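Local coordinates for protein endo-pectate lyase (Erwinia chrysanthemi, PDB 3B8Y) that probably depolymerises polygalacturonate and methylated pectins, cutting within the chain by eliminative cleavage of alpha-1,4-galacturonan links with calcium as cofactor, at residues K151-L156 and G170-I175; C193-T198 and V225-S230; K249-C254 and S279-N284. All coordinates share one frame; numbering follows the deposited sequence.

Contact 1 of 3, residues K151-L156 and G170-I175; sequences KPLIIL and GGADGI. Unlike the reference sequence in segment 170-175: G171 (reference Arg).
L153 leans over the turn G171-G174 and the residue just before it, and its side chain runs along a row of carbonyl oxygens. Its CB sits 3.3 Å from G174 O. Because CG lies anti to the backbone N (chi1 -163°), the fork is carried back over the start of the turn: CD1 rests 3.7 Å from G170 O and, more loosely, near the methyl of A172, and both leucine methyls lie loosely near G171 O. P123 and T141 pack against the same leucine from outside the pair. The backbones are pinned together as well. L153 N gives a bond of 2.8 Å to G174 O, and I154 N adds a weak one to that same oxygen. Nearer the start of the segments, D173 N reaches K151 O at 3.0 Å. Packing is close here, with K151 CE only 3.5 Å from A172 CB; the lysine then passes over this methyl, and NZ is hydrogen-bonded to T141. At the far end L156 CD1 meets I175 CG2 at 3.6 Å. D173 turns its carboxylate out of the contact, where OD1 is bonded to H176 NE2. A type II' turn, G171 to G174, thus delivers the chain into parallel pairing of I154 with I175, as between successive coils of a parallel beta-helix, and sets D173 at a zinc-binding site.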
loop_
_atom_site.group_PDB
_atom_site.type_symbol
_atom_site.label_atom_id
_atom_site.label_comp_id
_atom_site.label_asym_id
_atom_site.label_seq_id
_atom_site.Cartn_x
_atom_site.Cartn_y
_atom_site.Cartn_z
ATOM N N LYS A 151 16.029 -11.114 -1.513
ATOM C CA LYS A 151 15.816 -11.723 -0.200
ATOM C C LYS A 151 14.470 -11.305 0.400
ATOM O O LYS A 151 14.395 -10.354 1.176
ATOM C CB LYS A 151 16.944 -11.327 0.758
ATOM C CG LYS A 151 16.947 -12.100 2.075
ATOM C CD LYS A 151 17.908 -11.488 3.088
ATOM C CE LYS A 151 17.295 -10.286 3.798
ATOM N NZ LYS A 151 16.153 -10.671 4.698
ATOM N N PRO A 152 13.391 -12.029 0.054
ATOM C CA PRO A 152 12.032 -11.755 0.541
ATOM C C PRO A 152 11.843 -11.909 2.052
ATOM O O PRO A 152 12.357 -12.838 2.675
ATOM C CB PRO A 152 11.182 -12.754 -0.243
ATOM C CG PRO A 152 12.122 -13.892 -0.468
ATOM C CD PRO A 152 13.400 -13.191 -0.848
ATOM N N LEU A 153 11.098 -10.977 2.629
ATOM C CA LEU A 153 10.810 -10.969 4.059
ATOM C C LEU A 153 9.680 -11.946 4.394
ATOM O O LEU A 153 9.669 -12.563 5.455
ATOM C CB LEU A 153 10.416 -9.552 4.478
ATOM C CG LEU A 153 10.451 -9.235 5.969
ATOM C CD1 LEU A 153 11.889 -9.138 6.422
ATOM C CD2 LEU A 153 9.719 -7.937 6.234
ATOM N N ILE A 154 8.717 -12.053 3.480
ATOM C CA ILE A 154 7.561 -12.931 3.616
ATOM C C ILE A 154 7.176 -13.335 2.203
ATOM O O ILE A 154 7.190 -12.511 1.291
ATOM C CB ILE A 154 6.330 -12.182 4.236
ATOM C CG1 ILE A 154 6.580 -11.818 5.700
ATOM C CG2 ILE A 154 5.050 -13.020 4.099
ATOM C CD1 ILE A 154 6.709 -13.011 6.625
ATOM N N ILE A 155 6.870 -14.609 2.015
ATOM C CA ILE A 155 6.447 -15.104 0.715
ATOM C C ILE A 155 5.031 -15.636 0.887
ATOM O O ILE A 155 4.747 -16.378 1.829
ATOM C CB ILE A 155 7.348 -16.259 0.190
ATOM C CG1 ILE A 155 8.755 -15.755 -0.108
ATOM C CG2 ILE A 155 6.765 -16.850 -1.082
ATOM C CD1 ILE A 155 9.746 -16.870 -0.352
ATOM N N LEU A 156 4.150 -15.231 -0.020
ATOM C CA LEU A 156 2.759 -15.649 -0.006
ATOM C C LEU A 156 2.458 -16.471 -1.241
ATOM O O LEU A 156 2.755 -16.064 -2.354
ATOM C CB LEU A 156 1.839 -14.428 -0.002
ATOM C CG LEU A 156 2.056 -13.405 1.109
ATOM C CD1 LEU A 156 1.239 -12.132 0.799
ATOM C CD2 LEU A 156 1.675 -14.015 2.462
ATOM N N GLY A 170 15.190 -3.257 8.704
ATOM C CA GLY A 170 15.052 -4.615 8.209
ATOM C C GLY A 170 13.985 -4.876 7.160
ATOM O O GLY A 170 13.173 -5.778 7.339
ATOM N N GLY A 171 14.019 -4.159 6.038
ATOM C CA GLY A 171 13.017 -4.369 5.000
ATOM C C GLY A 171 13.277 -5.485 3.999
ATOM O O GLY A 171 12.343 -6.175 3.590
ATOM N N ALA A 172 14.540 -5.668 3.608
ATOM C CA ALA A 172 14.927 -6.684 2.624
ATOM C C ALA A 172 14.148 -6.464 1.320
ATOM O O ALA A 172 13.993 -5.322 0.881
ATOM C CB ALA A 172 14.693 -8.081 3.173
ATOM N N ASP A 173 13.651 -7.529 0.697
ATOM C CA ASP A 173 12.892 -7.349 -0.538
ATOM C C ASP A 173 11.371 -7.436 -0.345
ATOM O O ASP A 173 10.640 -7.880 -1.233
ATOM C CB ASP A 173 13.366 -8.298 -1.646
ATOM C CG ASP A 173 13.009 -7.785 -3.038
ATOM O OD1 ASP A 173 12.725 -8.602 -3.937
ATOM O OD2 ASP A 173 13.006 -6.551 -3.235
ATOM N N GLY A 174 10.916 -6.994 0.826
ATOM C CA GLY A 174 9.501 -6.969 1.141
ATOM C C GLY A 174 8.702 -8.253 1.046
ATOM O O GLY A 174 9.170 -9.337 1.408
ATOM N N ILE A 175 7.466 -8.106 0.576
ATOM C CA ILE A 175 6.543 -9.219 0.440
ATOM C C ILE A 175 6.414 -9.722 -0.987
ATOM O O ILE A 175 6.146 -8.960 -1.923
ATOM C CB ILE A 175 5.155 -8.843 0.997
ATOM C CG1 ILE A 175 5.316 -8.312 2.432
ATOM C CG2 ILE A 175 4.227 -10.075 1.001
ATOM C CD1 ILE A 175 4.009 -7.906 3.104
#

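Contact 2 of 3, residues C193-T198 and V225-S230; sequences CEDAAT and VLQHNS. With ADA (alpha-D-galactopyranuronic acid), chain C; ADA (alpha-D-galactopyranuronic acid), chain B.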
loop_
_atom_site.group_PDB
_atom_site.type_symbol
_atom_site.label_atom_id
_atom_site.label_comp_id
_atom_site.label_asym_id
_atom_site.label_seq_id
_atom_site.Cartn_x
_atom_site.Cartn_y
_atom_site.Cartn_z
ATOM N N CYS A 193 13.246 -0.948 1.684
ATOM C CA CYS A 193 14.628 -1.267 1.368
ATOM C C CYS A 193 14.831 -1.445 -0.131
ATOM O O CYS A 193 15.624 -0.725 -0.735
ATOM C CB CYS A 193 15.071 -2.503 2.161
ATOM S SG CYS A 193 16.622 -3.265 1.607
ATOM N N GLU A 194 14.104 -2.381 -0.734
ATOM C CA GLU A 194 14.205 -2.623 -2.172
ATOM C C GLU A 194 12.821 -2.503 -2.827
ATOM O O GLU A 194 12.504 -1.494 -3.461
ATOM C CB GLU A 194 14.830 -4.001 -2.424
ATOM C CG GLU A 194 16.226 -4.146 -1.801
ATOM C CD GLU A 194 16.802 -5.558 -1.852
ATOM O OE1 GLU A 194 16.045 -6.527 -2.093
ATOM O OE2 GLU A 194 18.031 -5.695 -1.632
ATOM N N ASP A 195 12.006 -3.538 -2.683
ATOM C CA ASP A 195 10.652 -3.538 -3.229
ATOM C C ASP A 195 9.732 -3.754 -2.025
ATOM O O ASP A 195 10.102 -4.469 -1.097
ATOM C CB ASP A 195 10.465 -4.687 -4.227
ATOM C CG ASP A 195 11.299 -4.525 -5.504
ATOM O OD1 ASP A 195 11.796 -3.408 -5.788
ATOM O OD2 ASP A 195 11.441 -5.530 -6.238
ATOM N N ALA A 196 8.575 -3.093 -2.004
ATOM C CA ALA A 196 7.642 -3.256 -0.898
ATOM C C ALA A 196 6.887 -4.575 -1.039
ATOM O O ALA A 196 6.770 -5.350 -0.099
ATOM C CB ALA A 196 6.673 -2.093 -0.847
ATOM N N ALA A 197 6.440 -4.846 -2.254
ATOM C CA ALA A 197 5.696 -6.053 -2.558
ATOM C C ALA A 197 5.935 -6.341 -4.017
ATOM O O ALA A 197 5.984 -5.421 -4.830
ATOM C CB ALA A 197 4.199 -5.843 -2.301
ATOM N N THR A 198 6.092 -7.623 -4.331
ATOM C CA THR A 198 6.350 -8.073 -5.685
ATOM C C THR A 198 5.304 -9.093 -6.104
ATOM O O THR A 198 5.007 -10.051 -5.381
ATOM C CB THR A 198 7.780 -8.681 -5.799
ATOM O OG1 THR A 198 8.745 -7.675 -5.478
ATOM C CG2 THR A 198 8.066 -9.186 -7.199
ATOM N N VAL A 225 7.605 0.606 -5.120
ATOM C CA VAL A 225 6.648 0.159 -4.116
ATOM C C VAL A 225 6.076 -1.184 -4.553
ATOM O O VAL A 225 6.356 -2.202 -3.930
ATOM C CB VAL A 225 5.534 1.195 -3.872
ATOM C CG1 VAL A 225 4.483 0.627 -2.924
ATOM C CG2 VAL A 225 6.136 2.452 -3.278
ATOM N N LEU A 226 5.323 -1.195 -5.652
ATOM C CA LEU A 226 4.756 -2.439 -6.165
ATOM C C LEU A 226 5.447 -2.842 -7.471
ATOM O O LEU A 226 5.397 -2.115 -8.463
ATOM C CB LEU A 226 3.244 -2.313 -6.365
ATOM C CG LEU A 226 2.455 -1.882 -5.134
ATOM C CD1 LEU A 226 0.988 -1.806 -5.490
ATOM C CD2 LEU A 226 2.678 -2.827 -3.979
ATOM N N GLN A 227 6.150 -3.972 -7.425
ATOM C CA GLN A 227 6.880 -4.520 -8.573
ATOM C C GLN A 227 6.067 -5.668 -9.144
ATOM O O GLN A 227 5.696 -6.588 -8.417
ATOM C CB GLN A 227 8.244 -5.052 -8.134
ATOM C CG GLN A 227 9.437 -4.319 -8.709
ATOM C CD GLN A 227 9.506 -4.379 -10.214
ATOM O OE1 GLN A 227 9.472 -5.454 -10.812
ATOM N NE2 GLN A 227 9.605 -3.217 -10.842
ATOM N N HIS A 228 5.795 -5.616 -10.442
ATOM C CA HIS A 228 4.997 -6.646 -11.120
ATOM C C HIS A 228 5.869 -7.367 -12.144
ATOM O O HIS A 228 6.239 -6.781 -13.161
ATOM C CB HIS A 228 3.834 -5.958 -11.829
ATOM C CG HIS A 228 2.646 -6.834 -12.066
ATOM N ND1 HIS A 228 1.353 -6.377 -11.915
ATOM C CD2 HIS A 228 2.547 -8.102 -12.524
ATOM C CE1 HIS A 228 0.511 -7.325 -12.282
ATOM N NE2 HIS A 228 1.210 -8.382 -12.655
ATOM N N ASN A 229 6.196 -8.627 -11.875
ATOM C CA ASN A 229 7.053 -9.413 -12.768
ATOM C C ASN A 229 6.340 -10.557 -13.497
ATOM O O ASN A 229 6.772 -10.967 -14.567
ATOM C CB ASN A 229 8.251 -9.981 -12.008
ATOM C CG ASN A 229 9.093 -8.908 -11.354
ATOM O OD1 ASN A 229 9.234 -7.807 -11.872
ATOM N ND2 ASN A 229 9.639 -9.223 -10.190
ATOM N N SER A 230 5.301 -11.121 -12.888
ATOM C CA SER A 230 4.552 -12.204 -13.529
ATOM C C SER A 230 3.725 -11.634 -14.687
ATOM O O SER A 230 3.495 -10.426 -14.754
ATOM C CB SER A 230 3.638 -12.898 -12.514
ATOM O OG SER A 230 2.742 -11.968 -11.931
HETATM C C1 ADA C . 15.025 -4.355 -11.670
HETATM C C2 ADA C . 15.578 -5.566 -12.434
HETATM C C3 ADA C . 14.410 -6.436 -12.839
HETATM C C4 ADA C . 13.686 -6.879 -11.569
HETATM C C5 ADA C . 13.223 -5.649 -10.807
HETATM C C6 ADA C . 12.539 -6.071 -9.525
HETATM O O2 ADA C . 16.266 -5.131 -13.601
HETATM O O3 ADA C . 14.880 -7.574 -13.557
HETATM O O4 ADA C . 14.522 -7.698 -10.729
HETATM O O5 ADA C . 14.327 -4.774 -10.483
HETATM O O6B ADA C . 11.488 -6.910 -9.561
HETATM O O6A ADA C . 12.949 -5.661 -8.460
HETATM C C1 ADA B . 14.232 -0.770 -14.448
HETATM C C2 ADA B . 13.088 -1.790 -14.389
HETATM C C3 ADA B . 12.570 -1.864 -12.975
HETATM C C4 ADA B . 13.720 -2.278 -12.071
HETATM C C5 ADA B . 14.828 -1.196 -12.209
HETATM C C6 ADA B . 15.990 -1.543 -11.302
HETATM O O2 ADA B . 12.025 -1.393 -15.250
HETATM O O3 ADA B . 11.517 -2.821 -12.904
HETATM O O4 ADA B . 14.200 -3.568 -12.507
HETATM O O5 ADA B . 15.302 -1.154 -13.569
HETATM O O6B ADA B . 15.795 -1.634 -9.981
HETATM O O6A ADA B . 17.096 -1.732 -11.763
#
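D195 points an acid group at an acid sugar: its OD2 lies 2.7 Å from O6A of the galacturonate in chain C, and at the same time leans on the aliphatic part of Q227, 3.4 Å from CG. The planes of the D195 carboxylate and the Q227 amide are 30° apart. The Q227 chain, bent at chi2 (-61°), carries its amide alongside the sugars of chains B and C. The other carboxyl oxygen of the chain C sugar has a clear donor, since N229 ND2 bonds to O6B at 3.0 Å with an N-H...O angle of 154°. That ND2 also sits against T198 CG2, and T198 lies beside Q227, pointing the same way.

Behind this polar edge the two strands run parallel. A197 N donates to V225 O at 3.1 Å, while A196 N adds a weak hydrogen bond to the same oxygen as the chain rounds a corner. Q227 N returns a nearly straight bond of 3.0 Å to A197 O. On the face opposite T198 and Q227, A197 CB meets L226 CD2 at 3.8 Å, with M204 against both side chains. The pair therefore has an oily side turned to the inside of the beta-helix and a polar side turned to the substrate. D195 is also a zinc ligand of this protein, so its closeness to a uronate is consistent with a site that suits a cation, much as pectate lyases use calcium to bridge acidic residues and substrate carboxylates.

Contact 3 of 3, residues K249-C254 and S279-N284; sequences KLWRSC and SIAGVN. With ADA (alpha-D-galactopyranuronic acid), chain D; ADA (alpha-D-galactopyranuronic acid), chain B.
The W251 ring has V283 CG1 at its edge, 3.5 Å from CZ3, and A281 CB close to CE3 near the ring plane; S253 N stands over one face, offset toward the rim. W251 NE1 is hydrogen-bonded to H228 ND1. On the other face of the paired strands, the R252 guanidinium meets its partners mostly at the edge: NE and NH1 each bond at 2.7 Å to the galacturonate of chain D, NE to O6A and NH1 to O6B. NH2 reaches N284 OD1 at 3.0 Å, with that oxygen in the guanidinium plane although the donor stands above the plane of the amide carbonyl. Over one face lies O2 of the chain B sugar, and F312 adds a cation-pi contact.

Strands 251-253 and 281-284 run parallel, 10° apart, as neighbouring coils of the parallel beta-helix expected for a polysaccharide lyase of family 3. W251 N donates to I280 O and S253 N to G282 O, both at 2.9 Å, with a weak return from G282 N to W251 O. At G282 no side chain intervenes: the bend of R252 at chi2 (55°) brings CD over this glycine, 3.5 Å from G282 O, and the guanidinium runs on from there to the sugar. K249 stretches past S279 OG, and its NZ hydrogen-bonds to O5 of the chain D sugar at 3.1 Å and weakly to O6A. At the end of the second strand, N284 ND2 hydrogen-bonds to C254 O at 2.8 Å, fastening the start of the loop where C254 is disulfide-linked to C257.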
loop_
_atom_site.group_PDB
_atom_site.type_symbol
_atom_site.label_atom_id
_atom_site.label_comp_id
_atom_site.label_asym_id
_atom_site.label_seq_id
_atom_site.Cartn_x
_atom_site.Cartn_y
_atom_site.Cartn_z
ATOM N N LYS A 249 8.213 4.890 -8.031
ATOM C CA LYS A 249 6.925 4.601 -8.652
ATOM C C LYS A 249 6.055 3.808 -7.685
ATOM O O LYS A 249 6.565 3.076 -6.834
ATOM C CB LYS A 249 7.096 3.818 -9.957
ATOM C CG LYS A 249 7.798 4.600 -11.061
ATOM C CD LYS A 249 7.937 3.768 -12.332
ATOM C CE LYS A 249 8.811 4.461 -13.373
ATOM N NZ LYS A 249 10.216 4.611 -12.917
ATOM N N LEU A 250 4.743 3.986 -7.780
ATOM C CA LEU A 250 3.835 3.245 -6.922
ATOM C C LEU A 250 3.783 1.833 -7.488
ATOM O O LEU A 250 3.843 0.850 -6.750
ATOM C CB LEU A 250 2.439 3.887 -6.913
ATOM C CG LEU A 250 1.338 3.280 -6.015
ATOM C CD1 LEU A 250 0.214 4.288 -5.834
ATOM C CD2 LEU A 250 0.769 2.003 -6.604
ATOM N N TRP A 251 3.699 1.756 -8.815
ATOM C CA TRP A 251 3.643 0.490 -9.525
ATOM C C TRP A 251 4.411 0.555 -10.834
ATOM O O TRP A 251 4.350 1.545 -11.582
ATOM C CB TRP A 251 2.197 0.105 -9.809
ATOM C CG TRP A 251 2.017 -1.156 -10.600
ATOM C CD1 TRP A 251 1.931 -2.429 -10.105
ATOM C CD2 TRP A 251 1.799 -1.262 -12.015
ATOM N NE1 TRP A 251 1.653 -3.312 -11.117
ATOM C CE2 TRP A 251 1.570 -2.626 -12.301
ATOM C CE3 TRP A 251 1.769 -0.336 -13.069
ATOM C CZ2 TRP A 251 1.313 -3.091 -13.599
ATOM C CZ3 TRP A 251 1.511 -0.800 -14.364
ATOM C CH2 TRP A 251 1.286 -2.169 -14.611
ATOM N N ARG A 252 5.128 -0.528 -11.102
ATOM C CA ARG A 252 5.899 -0.649 -12.315
ATOM C C ARG A 252 5.869 -2.061 -12.896
ATOM O O ARG A 252 6.234 -3.031 -12.222
ATOM C CB ARG A 252 7.350 -0.249 -12.052
ATOM C CG ARG A 252 8.239 -0.368 -13.261
ATOM C CD ARG A 252 7.686 0.422 -14.437
ATOM N NE ARG A 252 8.748 0.730 -15.380
ATOM C CZ ARG A 252 8.785 0.324 -16.644
ATOM N NH1 ARG A 252 9.828 0.655 -17.410
ATOM N NH2 ARG A 252 7.767 -0.376 -17.151
ATOM N N SER A 253 5.380 -2.173 -14.127
ATOM C CA SER A 253 5.396 -3.450 -14.825
ATOM C C SER A 253 6.859 -3.547 -15.241
ATOM O O SER A 253 7.345 -2.695 -15.987
ATOM C CB SER A 253 4.540 -3.395 -16.081
ATOM O OG SER A 253 4.794 -4.532 -16.882
ATOM N N CYS A 254 7.564 -4.546 -14.720
ATOM C CA CYS A 254 8.979 -4.727 -15.007
ATOM C C CYS A 254 9.380 -4.344 -16.427
ATOM O O CYS A 254 8.831 -4.861 -17.401
ATOM C CB CYS A 254 9.406 -6.155 -14.722
ATOM S SG CYS A 254 11.211 -6.283 -14.660
ATOM N N SER A 279 6.586 9.048 -10.319
ATOM C CA SER A 279 5.420 8.702 -11.140
ATOM C C SER A 279 4.610 7.613 -10.443
ATOM O O SER A 279 5.103 6.944 -9.535
ATOM C CB SER A 279 5.815 8.262 -12.559
ATOM O OG SER A 279 6.301 6.935 -12.600
ATOM N N ILE A 280 3.366 7.447 -10.869
ATOM C CA ILE A 280 2.476 6.463 -10.281
ATOM C C ILE A 280 2.607 5.089 -10.921
ATOM O O ILE A 280 2.992 4.132 -10.244
ATOM C CB ILE A 280 1.002 6.945 -10.333
ATOM C CG1 ILE A 280 0.846 8.226 -9.515
ATOM C CG2 ILE A 280 0.062 5.863 -9.824
ATOM C CD1 ILE A 280 1.291 8.099 -8.050
ATOM N N ALA A 281 2.312 5.001 -12.220
ATOM C CA ALA A 281 2.386 3.744 -12.933
ATOM C C ALA A 281 3.270 3.739 -14.180
ATOM O O ALA A 281 3.331 4.706 -14.928
ATOM C CB ALA A 281 0.999 3.265 -13.287
ATOM N N GLY A 282 3.923 2.602 -14.401
ATOM C CA GLY A 282 4.787 2.428 -15.553
ATOM C C GLY A 282 4.342 1.179 -16.286
ATOM O O GLY A 282 4.459 0.075 -15.754
ATOM N N VAL A 283 3.759 1.361 -17.470
ATOM C CA VAL A 283 3.295 0.244 -18.283
ATOM C C VAL A 283 4.159 0.062 -19.524
ATOM O O VAL A 283 4.684 1.028 -20.076
ATOM C CB VAL A 283 1.815 0.436 -18.786
ATOM C CG1 VAL A 283 0.825 0.336 -17.645
ATOM C CG2 VAL A 283 1.648 1.769 -19.503
ATOM N N ASN A 284 4.336 -1.189 -19.932
ATOM C CA ASN A 284 5.065 -1.500 -21.155
ATOM C C ASN A 284 3.953 -1.620 -22.182
ATOM O O ASN A 284 3.171 -2.561 -22.135
ATOM C CB ASN A 284 5.794 -2.834 -21.028
ATOM C CG ASN A 284 6.844 -2.805 -19.958
ATOM O OD1 ASN A 284 7.555 -1.810 -19.801
ATOM N ND2 ASN A 284 6.939 -3.885 -19.193
HETATM C C1 ADA D . 13.905 3.630 -12.627
HETATM C C2 ADA D . 15.051 2.622 -12.541
HETATM C C3 ADA D . 15.518 2.280 -13.945
HETATM C C4 ADA D . 14.322 1.694 -14.719
HETATM C C5 ADA D . 13.225 2.764 -14.733
HETATM C C6 ADA D . 12.053 2.186 -15.472
HETATM O O1 ADA D . 14.343 4.841 -13.239
HETATM O O2 ADA D . 16.132 3.186 -11.804
HETATM O O3 ADA D . 16.590 1.330 -13.875
HETATM O O4 ADA D . 13.788 0.513 -14.075
HETATM O O5 ADA D . 12.816 3.063 -13.383
HETATM O O6B ADA D . 12.175 1.830 -16.763
HETATM O O6A ADA D . 11.004 2.037 -14.896
HETATM C C1 ADA B . 14.232 -0.770 -14.448
HETATM C C2 ADA B . 13.088 -1.790 -14.389
HETATM C C3 ADA B . 12.570 -1.864 -12.975
HETATM C C4 ADA B . 13.720 -2.278 -12.071
HETATM C C5 ADA B . 14.828 -1.196 -12.209
HETATM C C6 ADA B . 15.990 -1.543 -11.302
HETATM O O2 ADA B . 12.025 -1.393 -15.250
HETATM O O3 ADA B . 11.517 -2.821 -12.904
HETATM O O4 ADA B . 14.200 -3.568 -12.507
HETATM O O5 ADA B . 15.302 -1.154 -13.569
HETATM O O6B ADA B . 15.795 -1.634 -9.981
HETATM O O6A ADA B . 17.096 -1.732 -11.763
#

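How the contacts relate
Following the chain from its N terminus, the three contacts come in series: none lies within another and none cross. Contact 1 closes a short loop of 13 residues, contact 2 one of 26 and contact 3 one of 24, each bringing the chain back one strand further along the same sheet, in which these strands run parallel. Contact 1 meets contact 2 where I175 pairs with A196 and T198 through the backbone, and D173 approaches D195. Contact 2 is joined to contact 3 as L226 pairs with L250, and both touch the chain B sugar. Contacts 1 and 3 do not meet. Together they tie the strands from 154-157 to 276-284, with zinc-binding residues of contacts 1 and 2 near the bound sugars.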